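Local coordinates for HRDC domain-containing protein (Bifidobacterium adolescentis ATCC 15703, PDB 3CYM), which is of unknown function but probably binds nucleic acid and may act as a 3'-5' exonuclease, at residues L240-R244 / L258-I264. Numbering follows the deposited sequence.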
# COMPACT_ATOMS: atom_id res chain seq x y z
N LEU A 240 -20.19 14.63 5.32
CA LEU A 240 -18.92 15.32 5.58
C LEU A 240 -17.71 14.64 4.94
O LEU A 240 -16.89 15.32 4.32
CB LEU A 240 -18.68 15.49 7.08
CG LEU A 240 -19.47 16.58 7.81
CD1 LEU A 240 -19.21 16.44 9.27
CD2 LEU A 240 -19.07 17.98 7.34
N TRP A 241 -17.61 13.32 5.10
CA TRP A 241 -16.55 12.54 4.45
C TRP A 241 -16.55 12.74 2.94
O TRP A 241 -15.47 12.88 2.34
CB TRP A 241 -16.69 11.04 4.75
CG TRP A 241 -15.51 10.23 4.25
CD1 TRP A 241 -14.41 9.86 4.99
CD2 TRP A 241 -15.30 9.71 2.92
NE1 TRP A 241 -13.53 9.15 4.20
CE2 TRP A 241 -14.05 9.04 2.93
CE3 TRP A 241 -16.04 9.74 1.73
CZ2 TRP A 241 -13.53 8.40 1.79
CZ3 TRP A 241 -15.52 9.12 0.58
CH2 TRP A 241 -14.28 8.46 0.63
N THR A 242 -17.74 12.71 2.34
CA THR A 242 -17.90 12.80 0.89
C THR A 242 -17.44 14.15 0.36
O THR A 242 -16.64 14.20 -0.59
CB THR A 242 -19.36 12.54 0.48
OG1 THR A 242 -19.77 11.26 0.96
CG2 THR A 242 -19.53 12.59 -1.04
N ARG A 243 -17.93 15.23 0.96
CA ARG A 243 -17.55 16.57 0.52
C ARG A 243 -16.06 16.84 0.77
O ARG A 243 -15.40 17.41 -0.09
CB ARG A 243 -18.44 17.64 1.15
CG ARG A 243 -18.21 19.06 0.61
CD ARG A 243 -18.22 19.15 -0.92
NE ARG A 243 -18.05 20.54 -1.36
CZ ARG A 243 -17.61 20.93 -2.55
NH1 ARG A 243 -17.24 20.06 -3.48
NH2 ARG A 243 -17.52 22.23 -2.81
N ARG A 244 -15.55 16.40 1.92
CA ARG A 244 -14.12 16.49 2.22
C ARG A 244 -13.28 15.75 1.18
O ARG A 244 -12.21 16.21 0.81
CB ARG A 244 -13.84 15.95 3.63
CG ARG A 244 -12.41 16.09 4.12
CD ARG A 244 -12.22 15.40 5.45
NE ARG A 244 -12.18 13.94 5.36
CZ ARG A 244 -11.81 13.13 6.35
NH1 ARG A 244 -11.82 11.82 6.17
NH2 ARG A 244 -11.44 13.63 7.52
N LEU A 258 -7.83 19.03 5.52
CA LEU A 258 -8.96 19.93 5.28
C LEU A 258 -9.95 19.93 6.43
O LEU A 258 -10.53 20.96 6.77
CB LEU A 258 -9.68 19.53 3.99
CG LEU A 258 -8.89 19.74 2.70
CD1 LEU A 258 -9.82 19.59 1.51
CD2 LEU A 258 -8.19 21.11 2.68
N LEU A 259 -10.14 18.75 7.02
CA LEU A 259 -11.09 18.56 8.11
C LEU A 259 -10.69 17.29 8.85
O LEU A 259 -10.50 16.23 8.24
CB LEU A 259 -12.52 18.49 7.55
CG LEU A 259 -13.71 18.37 8.51
CD1 LEU A 259 -13.93 19.64 9.31
CD2 LEU A 259 -14.96 18.02 7.72
N SER A 260 -10.55 17.41 10.16
CA SER A 260 -10.20 16.29 11.02
C SER A 260 -11.37 15.33 11.21
O SER A 260 -12.53 15.71 11.04
CB SER A 260 -9.75 16.80 12.38
OG SER A 260 -10.85 17.35 13.08
N ASP A 261 -11.06 14.09 11.58
CA ASP A 261 -12.05 13.09 11.96
C ASP A 261 -12.74 13.44 13.28
O ASP A 261 -13.94 13.19 13.42
CB ASP A 261 -11.41 11.71 12.05
CG ASP A 261 -11.11 11.10 10.69
OD1 ASP A 261 -11.30 11.78 9.66
OD2 ASP A 261 -10.67 9.93 10.64
N SER A 262 -12.00 14.02 14.22
CA SER A 262 -12.55 14.52 15.48
C SER A 262 -13.66 15.52 15.26
O SER A 262 -14.69 15.43 15.91
CB SER A 262 -11.47 15.18 16.35
OG SER A 262 -10.36 14.33 16.52
N SER A 263 -13.44 16.48 14.35
CA SER A 263 -14.44 17.50 13.99
C SER A 263 -15.70 16.87 13.42
O SER A 263 -16.79 17.22 13.85
CB SER A 263 -13.91 18.51 12.97
OG SER A 263 -12.91 19.33 13.55
N ILE A 264 -15.52 15.96 12.46
CA ILE A 264 -16.61 15.18 11.85
C ILE A 264 -17.47 14.46 12.90
O ILE A 264 -18.69 14.64 12.93
CB ILE A 264 -16.07 14.16 10.79
CG1 ILE A 264 -15.51 14.89 9.57
CG2 ILE A 264 -17.16 13.19 10.34
CD1 ILE A 264 -14.75 14.01 8.61
O HOH W 1 -11.16 9.30 7.71
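Within the helical HRDC domain, Arg244 of helix 231-250 reaches across to the loop and N-terminal turn of helix 261-270, bonding to the backbone carbonyl of Leu259 and the carboxylate of Asp261. Its NH2 donates twice: to Leu259 O at 2.9 Å, tilted 30° from the carbonyl plane, and to Asp261 OD1 at 2.8 Å, in a salt bridge in which NH2 approaches OD1 almost in line with its C-O bond. Guanidinium and carboxylate lie nearly coplanar, 28° apart, and a water bridges Arg244 NH1 and Asp261 OD2. With CG anti to the backbone N (chi1 -175°), the arginine chain starts extended and lays CD along Leu259 CB at 3.7 Å; the bend at chi3 then swings the guanidinium toward Leu259 O and Asp261. Ile264 CD1 sits over one guanidinium face. A leucine in place of Arg244 would probably leave Leu259 O and Asp261 OD1 without their shared donor and the carboxylate without its positive mate, the loop less firmly held. Asp261 OD2 also accepts from Ser222 N, while Ser260 is the N-cap of helix 261-270, its OG accepting from Ser263 N. One turn back, Leu240 packs beside Trp315 of helix 312-323; its CD2 meets Leu259 CD2 at 4.1 Å, and its CD1 rests 3.9 Å from Ile264 CA.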